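Local coordinates for protein uronate dehydrogenase (PDB 3RFX) that catalyses the NAD-dependent oxidation of uronic acids, such as galacturonate and glucuronate, to the corresponding aldaric acid lactones, at residues A[167-172]-A[234-239]; A[103-108]-A[191-196]; A[118-123]-A[252-257]; A[206-211]-A[224-229]. The protein carries 1 engineered substitution. All coordinates share one frame; numbering follows the deposited sequence.

Interaction 2 opens first in the sequence: strand 105-111 of the central parallel sheet meets the C-terminal end of helix 182-194. Before that loop closes, the chain starts two more, at 118-123 (interaction 3) and 167-172 (interaction 1), so interaction 2 crosses both. Beyond helix 182-194 and strand 202-205, interaction 4 closes a short loop between 206-211 and 224-229. Interaction 1 then closes with helix 234-238, enclosing interaction 4, and interaction 3 closes last, enclosing both. W224 of interaction 4 packs on A191 of interaction 2, while A211 touches R234 of interaction 1. Interactions 2, 4 and 1 touch in series, while interaction 3 stands apart, joining the loop after strand 105-111 to the C-terminal loop.

Interaction 1: residues A[167-172]-A[234-239]; sequences TPEPNN and RRHITE
E169 and H236 approach each other across the contact with their side chains nearly perpendicular, carboxylate and imidazole planes 38° apart. E169 OE2 lies 3.7 Å from H236 NE2, and a shared water links the two. The water donates to E169 OE2 at 3.1 Å and lies 3.2 Å from H236 NE2, in the plane of the ring. The same ring turns an edge to the backbone of P170, whose O is 3.7 Å from H236 CD2. E169 reaches this place because its CG sits between the backbone N and the carbonyl carbon (chi1 66°) and the rest of the chain is extended. T167 OG1 donates to E169 O at 2.8 Å, coming from above the carbonyl plane.

One helical position further on, I237 supplies the apolar half. Its CD1 branch reaches P170 CB at 3.9 Å and comes to 3.3 Å from N172 O, while CG2 lies against the CA and C of N172. The isoleucine therefore covers peptide backbone as much as side chain, and N172 N is buried here without a polar partner. N172 OD1 caps M175 N.

This is plain packing at the edge of a Rossmann-fold dehydrogenase, with the side chain of N171 about 12 Å from the bound NAD. P170 also packs on M175, W179, A230 and F233. The loop after strand 158-163 thus lies against helix 234-238 just before it enters helix 175-178, and I237 and R234 also touch L176 of that helix.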
# COMPACT_ATOMS: atom_id res chain seq x y z
N THR A 167 -27.10 8.73 -18.61
CA THR A 167 -28.41 8.53 -19.21
C THR A 167 -29.46 9.22 -18.36
O THR A 167 -29.19 9.61 -17.23
CB THR A 167 -28.77 7.03 -19.27
OG1 THR A 167 -28.77 6.50 -17.94
CG2 THR A 167 -27.76 6.27 -20.11
N PRO A 168 -30.68 9.38 -18.89
CA PRO A 168 -31.73 10.00 -18.08
C PRO A 168 -32.02 9.20 -16.81
O PRO A 168 -32.33 9.79 -15.77
CB PRO A 168 -32.95 9.98 -19.01
CG PRO A 168 -32.35 10.00 -20.38
CD PRO A 168 -31.11 9.17 -20.28
N GLU A 169 -31.91 7.88 -16.89
CA GLU A 169 -32.09 7.03 -15.72
C GLU A 169 -31.39 5.68 -15.94
O GLU A 169 -31.14 5.28 -17.07
CB GLU A 169 -33.58 6.81 -15.42
CG GLU A 169 -34.29 6.03 -16.49
CD GLU A 169 -35.79 5.85 -16.22
OE1 GLU A 169 -36.26 6.23 -15.12
OE2 GLU A 169 -36.49 5.33 -17.11
N PRO A 170 -31.06 4.98 -14.84
CA PRO A 170 -30.47 3.64 -15.00
C PRO A 170 -31.48 2.73 -15.69
O PRO A 170 -32.66 2.80 -15.34
CB PRO A 170 -30.27 3.17 -13.55
CG PRO A 170 -30.36 4.41 -12.70
CD PRO A 170 -31.27 5.35 -13.43
N ASN A 171 -31.06 1.90 -16.62
CA ASN A 171 -32.02 0.98 -17.25
C ASN A 171 -31.59 -0.48 -17.34
O ASN A 171 -32.24 -1.27 -18.02
CB ASN A 171 -32.44 1.47 -18.63
CG ASN A 171 -31.27 1.70 -19.54
OD1 ASN A 171 -30.48 0.79 -19.79
ND2 ASN A 171 -31.14 2.93 -20.04
N ASN A 172 -30.51 -0.83 -16.66
CA ASN A 172 -30.16 -2.23 -16.50
C ASN A 172 -29.32 -2.40 -15.23
O ASN A 172 -28.97 -1.42 -14.57
CB ASN A 172 -29.46 -2.79 -17.75
CG ASN A 172 -28.10 -2.16 -18.00
OD1 ASN A 172 -27.32 -1.94 -17.08
ND2 ASN A 172 -27.80 -1.89 -19.27
N ARG A 234 -33.42 0.51 -8.26
CA ARG A 234 -33.26 -0.95 -8.26
C ARG A 234 -34.57 -1.70 -8.53
O ARG A 234 -34.61 -2.63 -9.34
CB ARG A 234 -32.63 -1.45 -6.95
CG ARG A 234 -32.40 -2.97 -6.94
CD ARG A 234 -31.62 -3.43 -5.72
NE ARG A 234 -30.26 -2.88 -5.67
CZ ARG A 234 -29.19 -3.45 -6.22
NH1 ARG A 234 -29.31 -4.61 -6.86
NH2 ARG A 234 -28.00 -2.86 -6.11
N ARG A 235 -35.64 -1.31 -7.85
CA ARG A 235 -36.92 -1.97 -8.10
C ARG A 235 -37.40 -1.73 -9.53
O ARG A 235 -37.90 -2.65 -10.20
CB ARG A 235 -38.00 -1.55 -7.09
CG ARG A 235 -38.96 -2.70 -6.80
CD ARG A 235 -40.41 -2.27 -6.75
NE ARG A 235 -41.29 -3.42 -6.96
CZ ARG A 235 -42.62 -3.36 -6.94
NH1 ARG A 235 -43.22 -2.19 -6.71
NH2 ARG A 235 -43.34 -4.45 -7.14
N HIS A 236 -37.25 -0.50 -10.00
CA HIS A 236 -37.59 -0.14 -11.37
C HIS A 236 -36.91 -1.08 -12.36
O HIS A 236 -37.53 -1.55 -13.31
CB HIS A 236 -37.21 1.33 -11.64
CG HIS A 236 -37.04 1.68 -13.09
ND1 HIS A 236 -38.11 1.86 -13.95
CD2 HIS A 236 -35.93 1.91 -13.83
CE1 HIS A 236 -37.66 2.17 -15.15
NE2 HIS A 236 -36.34 2.20 -15.11
N ILE A 237 -35.64 -1.37 -12.12
CA ILE A 237 -34.91 -2.26 -13.00
C ILE A 237 -35.43 -3.71 -12.92
O ILE A 237 -35.61 -4.36 -13.96
CB ILE A 237 -33.38 -2.18 -12.75
CG1 ILE A 237 -32.85 -0.87 -13.34
CG2 ILE A 237 -32.67 -3.36 -13.40
CD1 ILE A 237 -31.54 -0.45 -12.79
N THR A 238 -35.70 -4.20 -11.72
CA THR A 238 -36.25 -5.55 -11.59
C THR A 238 -37.61 -5.68 -12.27
O THR A 238 -37.97 -6.76 -12.74
CB THR A 238 -36.40 -5.99 -10.12
OG1 THR A 238 -37.49 -5.29 -9.52
CG2 THR A 238 -35.15 -5.72 -9.34
N GLU A 239 -38.36 -4.58 -12.34
CA GLU A 239 -39.72 -4.64 -12.90
C GLU A 239 -39.79 -4.21 -14.37
O GLU A 239 -40.87 -3.95 -14.90
CB GLU A 239 -40.70 -3.80 -12.07
CG GLU A 239 -40.78 -4.19 -10.60
CD GLU A 239 -41.06 -5.67 -10.37
OE1 GLU A 239 -41.62 -6.35 -11.27
OE2 GLU A 239 -40.72 -6.17 -9.28
O HOH W 1 -35.13 2.69 -17.98

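Interaction 2: residues A[103-108]-A[191-196]; sequences QPRIVF and AVFRAP
R105, on strand 105-111 of the Rossmann sheet, reaches over the C-terminal end of helix 182-194 and collects the backbone carbonyls there. The tight part of the contact centres on its NH1, which donates twice. The bond to A195 O is short, 2.6 Å from R105 NH1, nearly straight at 163°, and lies in both the guanidinium plane and the carbonyl plane, on a lone pair. The second, from R105 NH1 to V192 O, measures 2.8 Å and is more bent, with the acceptor tilted out of the guanidinium plane. These are carbonyls of the last helical turn and its exit, where the helix dipole would probably favour a cation. A bend at chi3 (-72°) in an otherwise extended side chain turns the group toward them.

Next along the strand the packing is apolar. V107 CG2 meets V192 CG1 at 3.7 Å and touches the F193 ring from an oblique direction; V192 also rests on A159 and F193 on V69, which sets this helix end across three adjacent strands.

The outer side is looser. R105 NH2 makes only weak bonds to A195 O and, at 3.4 Å, to P196 O, and is anchored instead by a salt bridge to E157. P196 itself packs on Y173 of a neighbouring subunit, so the contact borders the interface. Back on the tight side, F193 and R105 run past each other in opposite directions with ring and guanidinium planes almost parallel, and at the ring's edge F193 CE1 lies 3.4 Å from R105 O.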
# COMPACT_ATOMS: atom_id res chain seq x y z
N GLN A 103 -4.42 27.77 -24.04
CA GLN A 103 -4.63 26.56 -23.24
C GLN A 103 -5.90 26.61 -22.41
O GLN A 103 -5.86 26.45 -21.19
CB GLN A 103 -3.39 26.25 -22.37
CG GLN A 103 -2.17 26.01 -23.23
CD GLN A 103 -0.90 25.70 -22.47
OE1 GLN A 103 0.15 25.48 -23.08
NE2 GLN A 103 -0.97 25.69 -21.14
N PRO A 104 -7.05 26.83 -23.07
CA PRO A 104 -8.32 26.79 -22.35
C PRO A 104 -8.45 25.43 -21.64
O PRO A 104 -8.07 24.41 -22.22
CB PRO A 104 -9.36 26.90 -23.48
CG PRO A 104 -8.64 26.37 -24.68
CD PRO A 104 -7.25 26.89 -24.53
N ARG A 105 -8.95 25.44 -20.42
CA ARG A 105 -9.12 24.22 -19.64
C ARG A 105 -10.07 23.25 -20.36
O ARG A 105 -11.08 23.68 -20.93
CB ARG A 105 -9.67 24.58 -18.26
CG ARG A 105 -9.80 23.41 -17.29
CD ARG A 105 -10.10 23.92 -15.89
NE ARG A 105 -8.93 24.57 -15.29
CZ ARG A 105 -8.93 25.13 -14.09
NH1 ARG A 105 -10.04 25.11 -13.36
NH2 ARG A 105 -7.83 25.71 -13.60
N ILE A 106 -9.75 21.96 -20.32
CA ILE A 106 -10.51 20.94 -21.03
C ILE A 106 -11.19 19.93 -20.10
O ILE A 106 -10.56 19.42 -19.17
CB ILE A 106 -9.60 20.17 -21.99
CG1 ILE A 106 -9.04 21.12 -23.06
CG2 ILE A 106 -10.34 18.98 -22.65
CD1 ILE A 106 -7.87 20.55 -23.81
N VAL A 107 -12.47 19.68 -20.32
CA VAL A 107 -13.12 18.50 -19.73
C VAL A 107 -13.14 17.45 -20.83
O VAL A 107 -13.82 17.61 -21.84
CB VAL A 107 -14.55 18.80 -19.23
CG1 VAL A 107 -15.25 17.51 -18.75
CG2 VAL A 107 -14.53 19.82 -18.10
N PHE A 108 -12.37 16.38 -20.65
CA PHE A 108 -12.29 15.32 -21.65
C PHE A 108 -13.25 14.19 -21.31
O PHE A 108 -13.22 13.66 -20.20
CB PHE A 108 -10.86 14.78 -21.71
CG PHE A 108 -10.69 13.59 -22.61
CD1 PHE A 108 -11.20 13.59 -23.90
CD2 PHE A 108 -10.00 12.46 -22.17
CE1 PHE A 108 -11.02 12.50 -24.74
CE2 PHE A 108 -9.83 11.36 -23.01
CZ PHE A 108 -10.33 11.38 -24.29
N ALA A 191 -17.67 22.42 -11.34
CA ALA A 191 -16.59 22.30 -10.37
C ALA A 191 -15.22 22.33 -11.05
O ALA A 191 -14.28 22.93 -10.53
CB ALA A 191 -16.75 21.03 -9.53
N VAL A 192 -15.12 21.70 -12.21
CA VAL A 192 -13.84 21.66 -12.92
C VAL A 192 -13.43 23.06 -13.39
O VAL A 192 -12.26 23.45 -13.26
CB VAL A 192 -13.89 20.69 -14.13
CG1 VAL A 192 -12.69 20.93 -15.06
CG2 VAL A 192 -13.93 19.25 -13.64
N PHE A 193 -14.38 23.82 -13.93
CA PHE A 193 -14.06 25.17 -14.40
C PHE A 193 -13.86 26.21 -13.29
O PHE A 193 -13.15 27.20 -13.49
CB PHE A 193 -15.07 25.67 -15.45
CG PHE A 193 -14.93 24.98 -16.78
CD1 PHE A 193 -13.75 25.08 -17.50
CD2 PHE A 193 -15.96 24.23 -17.30
CE1 PHE A 193 -13.60 24.45 -18.72
CE2 PHE A 193 -15.83 23.60 -18.53
CZ PHE A 193 -14.64 23.70 -19.23
N ARG A 194 -14.46 25.99 -12.12
CA ARG A 194 -14.34 26.95 -11.02
C ARG A 194 -13.02 26.81 -10.25
O ARG A 194 -12.61 27.75 -9.56
CB ARG A 194 -15.52 26.80 -10.04
CG ARG A 194 -15.29 25.73 -8.98
CD ARG A 194 -16.53 25.42 -8.15
NE ARG A 194 -16.29 24.27 -7.28
CZ ARG A 194 -17.23 23.57 -6.66
NH1 ARG A 194 -18.51 23.91 -6.80
NH2 ARG A 194 -16.90 22.54 -5.90
N ALA A 195 -12.38 25.65 -10.33
CA ALA A 195 -11.18 25.40 -9.52
C ALA A 195 -10.00 26.29 -9.91
O ALA A 195 -9.62 26.35 -11.07
CB ALA A 195 -10.78 23.93 -9.62
N PRO A 196 -9.40 26.97 -8.93
CA PRO A 196 -8.20 27.75 -9.25
C PRO A 196 -7.13 26.86 -9.87
O PRO A 196 -6.54 27.21 -10.89
CB PRO A 196 -7.74 28.27 -7.89
CG PRO A 196 -9.00 28.36 -7.08
CD PRO A 196 -9.86 27.19 -7.55

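Interaction 3: residues A[118-123]-A[252-257]; sequences YPQTER and RFQGGT
F253 O is gripped from opposite faces of its carbonyl plane, by Q120 NE2 at 2.9 Å across the contact and by G256 N at 2.8 Å within its own turn. Two type I beta turns, P119 to E122 and F253 to G256, are interlocked here in a reciprocal way. P119 O is held just as F253 O is: E122 N closes its turn from one face, while Q254 NE2 donates from the other at 3.0 Å. In each turn the glutamine at the second position thus bonds to the first carbonyl of the partner turn.

Both glutamines use the same shape, CG anti to the carbonyl carbon (chi1 -63° in Q120, -64° in Q254) and an extended chain, and both keep the acceptor in the amide plane. Each has a further partner outside: Q120 NE2 donates to L250 O, and Q254 OE1 accepts from W214 NE1. The amide ends are thereby fixed in rotation.

The first residues of the two turns, P119 and F253, form a single beta bridge. Q254 N donates to Y118 O at 2.9 Å, and Q120 N to R252 O at 3.2 Å. The arrangement pins the C-terminal loop to the loop after strand 105-111. R252 O takes up further donors, a water that also accepts weakly from Q120 N and the CA-H of P119, whose CA is 3.3 Å away.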
# COMPACT_ATOMS: atom_id res chain seq x y z
N TYR A 118 -11.69 -5.15 -15.96
CA TYR A 118 -11.71 -5.44 -14.52
C TYR A 118 -13.04 -6.07 -14.14
O TYR A 118 -14.08 -5.70 -14.69
CB TYR A 118 -11.49 -4.17 -13.68
CG TYR A 118 -10.05 -3.70 -13.63
CD1 TYR A 118 -9.15 -4.26 -12.73
CD2 TYR A 118 -9.60 -2.69 -14.48
CE1 TYR A 118 -7.83 -3.84 -12.68
CE2 TYR A 118 -8.28 -2.25 -14.43
CZ TYR A 118 -7.40 -2.83 -13.53
OH TYR A 118 -6.09 -2.41 -13.47
N PRO A 119 -13.02 -7.01 -13.18
CA PRO A 119 -14.26 -7.62 -12.67
C PRO A 119 -15.06 -6.58 -11.91
O PRO A 119 -14.47 -5.67 -11.33
CB PRO A 119 -13.76 -8.68 -11.67
CG PRO A 119 -12.28 -8.76 -11.84
CD PRO A 119 -11.82 -7.50 -12.49
N GLN A 120 -16.38 -6.73 -11.88
CA GLN A 120 -17.23 -5.78 -11.18
C GLN A 120 -17.05 -5.85 -9.67
O GLN A 120 -17.47 -4.94 -8.95
CB GLN A 120 -18.70 -6.00 -11.56
CG GLN A 120 -18.94 -5.74 -13.04
CD GLN A 120 -20.41 -5.75 -13.43
OE1 GLN A 120 -21.30 -5.98 -12.60
NE2 GLN A 120 -20.67 -5.51 -14.71
N THR A 121 -16.42 -6.92 -9.19
CA THR A 121 -16.23 -7.12 -7.75
C THR A 121 -15.03 -6.33 -7.21
O THR A 121 -14.81 -6.29 -6.00
CB THR A 121 -16.02 -8.61 -7.43
OG1 THR A 121 -14.99 -9.13 -8.27
CG2 THR A 121 -17.31 -9.39 -7.71
N GLU A 122 -14.26 -5.72 -8.09
CA GLU A 122 -13.04 -5.03 -7.68
C GLU A 122 -13.24 -3.51 -7.64
O GLU A 122 -13.65 -2.91 -8.62
CB GLU A 122 -11.89 -5.39 -8.62
CG GLU A 122 -10.55 -4.78 -8.19
CD GLU A 122 -9.38 -5.28 -9.02
OE1 GLU A 122 -9.57 -6.18 -9.87
OE2 GLU A 122 -8.26 -4.77 -8.82
N ARG A 123 -12.97 -2.90 -6.49
CA ARG A 123 -13.08 -1.44 -6.35
C ARG A 123 -11.81 -0.77 -6.88
O ARG A 123 -10.71 -1.22 -6.55
CB ARG A 123 -13.31 -1.07 -4.88
CG ARG A 123 -13.43 0.43 -4.59
CD ARG A 123 -13.88 0.67 -3.14
NE ARG A 123 -13.98 2.09 -2.80
CZ ARG A 123 -15.00 2.88 -3.16
NH1 ARG A 123 -16.01 2.38 -3.87
NH2 ARG A 123 -15.00 4.16 -2.81
N ARG A 252 -20.37 -9.21 -15.15
CA ARG A 252 -19.06 -9.78 -14.83
C ARG A 252 -17.90 -8.80 -14.99
O ARG A 252 -16.91 -8.87 -14.26
CB ARG A 252 -18.80 -11.03 -15.67
CG ARG A 252 -19.61 -12.25 -15.22
CD ARG A 252 -19.45 -13.39 -16.21
NE ARG A 252 -18.04 -13.70 -16.46
CZ ARG A 252 -17.60 -14.48 -17.44
NH1 ARG A 252 -18.46 -15.04 -18.29
NH2 ARG A 252 -16.31 -14.70 -17.58
N PHE A 253 -18.03 -7.91 -15.97
CA PHE A 253 -16.95 -7.00 -16.34
C PHE A 253 -17.39 -5.56 -16.27
O PHE A 253 -18.53 -5.23 -16.62
CB PHE A 253 -16.44 -7.32 -17.74
CG PHE A 253 -15.84 -8.69 -17.86
CD1 PHE A 253 -14.53 -8.92 -17.47
CD2 PHE A 253 -16.59 -9.75 -18.35
CE1 PHE A 253 -13.97 -10.19 -17.57
CE2 PHE A 253 -16.04 -11.01 -18.45
CZ PHE A 253 -14.74 -11.23 -18.06
N GLN A 254 -16.50 -4.69 -15.82
CA GLN A 254 -16.87 -3.28 -15.67
C GLN A 254 -17.26 -2.62 -17.00
O GLN A 254 -18.10 -1.72 -17.02
CB GLN A 254 -15.76 -2.52 -14.93
CG GLN A 254 -15.61 -3.07 -13.51
CD GLN A 254 -14.86 -2.15 -12.57
OE1 GLN A 254 -14.74 -0.95 -12.83
NE2 GLN A 254 -14.37 -2.70 -11.47
N GLY A 255 -16.68 -3.10 -18.09
CA GLY A 255 -17.03 -2.63 -19.42
C GLY A 255 -18.28 -3.28 -19.99
O GLY A 255 -18.72 -2.97 -21.10
N GLY A 256 -18.89 -4.18 -19.23
CA GLY A 256 -20.11 -4.84 -19.69
C GLY A 256 -19.90 -5.60 -20.98
O GLY A 256 -18.84 -6.20 -21.19
N THR A 257 -20.89 -5.58 -21.87
CA THR A 257 -20.81 -6.36 -23.11
C THR A 257 -19.69 -5.93 -24.08
O THR A 257 -19.41 -6.64 -25.04
CB THR A 257 -22.16 -6.43 -23.85
OG1 THR A 257 -22.56 -5.11 -24.25
CG2 THR A 257 -23.24 -7.02 -22.94
O HOH W 2 -17.79 -9.38 -11.50

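Interaction 4: residues A[206-211]-A[224-229]; sequences ASANDA and WKPKDN
N229 and D210 share a pair of hydrogen bonds at one end of this contact. The N229 amide uses both of its ends on one residue: its OD1 accepts from D210 N at 3.1 Å, and its ND2 donates to D210 OD1 at 2.9 Å. The side chains cross at about a right angle, carboxylate and amide planes 68° apart; ND2 meets D210 OD1 from above the carboxylate plane. CG of N229 stands anti to the backbone N (chi1 -173°), which carries the amide to D210 N and OD1. E231 N adds a second donor to N229 OD1. The polar ends of S207 and D228 turn to helix 182-194 and the loop before it: S207 OG bonds to D184 and S181 N, D228 OD2 to S181 OG.

A backbone hydrogen bond ties the middle of the contact, A208 N to D228 O at 2.8 Å. A208 is the centre of an inverse gamma turn, and its bent path brings the CB within 3.4 Å of the same D228 O.

Apolar packing fills the other end. P226 CB lies 3.9 Å from S207 CA, and P226 CG 4.2 Å from A208 CB. Within its own segment, P226 CD packs on one face of the W224 indole, offset toward the rim.

Three hydrogen bonds, one purely backbone and two through the N229 amide, thus tie together two irregular parts of the one long loop between strand 202-205 and helix 234-238, without sheet pairing.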
# COMPACT_ATOMS: atom_id res chain seq x y z
N ALA A 206 -19.38 8.93 -12.33
CA ALA A 206 -20.55 8.22 -11.82
C ALA A 206 -21.24 9.05 -10.74
O ALA A 206 -20.58 9.83 -10.05
CB ALA A 206 -20.14 6.88 -11.24
N SER A 207 -22.55 8.88 -10.59
CA SER A 207 -23.26 9.51 -9.49
C SER A 207 -22.91 8.82 -8.15
O SER A 207 -22.03 7.97 -8.12
CB SER A 207 -24.76 9.53 -9.76
OG SER A 207 -25.04 10.43 -10.83
N ALA A 208 -23.56 9.22 -7.06
CA ALA A 208 -23.24 8.66 -5.75
C ALA A 208 -24.02 7.37 -5.53
O ALA A 208 -24.89 7.28 -4.66
CB ALA A 208 -23.55 9.67 -4.64
N ASN A 209 -23.70 6.36 -6.34
CA ASN A 209 -24.45 5.11 -6.33
C ASN A 209 -24.03 4.19 -5.20
O ASN A 209 -22.83 3.94 -5.01
CB ASN A 209 -24.26 4.40 -7.68
CG ASN A 209 -24.58 5.31 -8.87
OD1 ASN A 209 -25.47 6.15 -8.79
ND2 ASN A 209 -23.81 5.16 -9.95
N ASP A 210 -24.99 3.67 -4.44
CA ASP A 210 -24.68 2.71 -3.38
C ASP A 210 -23.81 1.58 -3.93
O ASP A 210 -22.92 1.10 -3.24
CB ASP A 210 -25.95 2.10 -2.76
CG ASP A 210 -26.68 3.07 -1.85
OD1 ASP A 210 -26.22 4.22 -1.68
OD2 ASP A 210 -27.73 2.67 -1.31
N ALA A 211 -24.09 1.14 -5.16
CA ALA A 211 -23.33 0.04 -5.76
C ALA A 211 -22.15 0.46 -6.64
O ALA A 211 -21.67 -0.34 -7.45
CB ALA A 211 -24.27 -0.90 -6.54
N TRP A 224 -16.26 18.53 -5.30
CA TRP A 224 -17.42 18.01 -6.03
C TRP A 224 -17.91 16.71 -5.42
O TRP A 224 -17.17 15.73 -5.36
CB TRP A 224 -17.10 17.80 -7.51
CG TRP A 224 -18.19 17.07 -8.26
CD1 TRP A 224 -19.42 17.56 -8.62
CD2 TRP A 224 -18.16 15.71 -8.72
NE1 TRP A 224 -20.14 16.59 -9.28
CE2 TRP A 224 -19.39 15.45 -9.35
CE3 TRP A 224 -17.20 14.69 -8.65
CZ2 TRP A 224 -19.70 14.21 -9.92
CZ3 TRP A 224 -17.50 13.45 -9.22
CH2 TRP A 224 -18.74 13.23 -9.85
N LYS A 225 -19.15 16.72 -4.95
CA LYS A 225 -19.82 15.52 -4.44
C LYS A 225 -21.10 15.28 -5.23
O LYS A 225 -22.03 16.09 -5.16
CB LYS A 225 -20.19 15.70 -2.96
CG LYS A 225 -19.01 15.91 -2.02
CD LYS A 225 -18.29 14.61 -1.70
CE LYS A 225 -17.16 14.86 -0.70
NZ LYS A 225 -16.68 13.63 -0.03
N PRO A 226 -21.17 14.19 -6.00
CA PRO A 226 -22.42 13.93 -6.74
C PRO A 226 -23.59 13.70 -5.78
O PRO A 226 -23.37 13.26 -4.65
CB PRO A 226 -22.10 12.66 -7.54
CG PRO A 226 -20.91 12.05 -6.89
CD PRO A 226 -20.14 13.16 -6.23
N LYS A 227 -24.80 14.00 -6.22
CA LYS A 227 -25.97 13.97 -5.34
C LYS A 227 -26.99 12.88 -5.70
O LYS A 227 -27.78 12.48 -4.85
CB LYS A 227 -26.67 15.33 -5.35
CG LYS A 227 -25.79 16.49 -4.90
CD LYS A 227 -25.24 16.24 -3.50
CE LYS A 227 -24.24 17.31 -3.08
NZ LYS A 227 -23.74 17.07 -1.70
N ASP A 228 -26.97 12.40 -6.94
CA ASP A 228 -27.96 11.40 -7.34
C ASP A 228 -27.47 9.99 -6.98
O ASP A 228 -26.29 9.80 -6.73
CB ASP A 228 -28.28 11.53 -8.82
CG ASP A 228 -29.04 12.81 -9.13
OD1 ASP A 228 -30.00 13.13 -8.39
OD2 ASP A 228 -28.69 13.51 -10.10
N ASN A 229 -28.39 9.02 -6.95
CA ASN A 229 -28.05 7.68 -6.48
C ASN A 229 -28.87 6.66 -7.26
O ASN A 229 -30.11 6.63 -7.14
CB ASN A 229 -28.36 7.58 -4.98
CG ASN A 229 -27.88 6.28 -4.35
OD1 ASN A 229 -27.53 5.32 -5.04
ND2 ASN A 229 -27.84 6.26 -3.03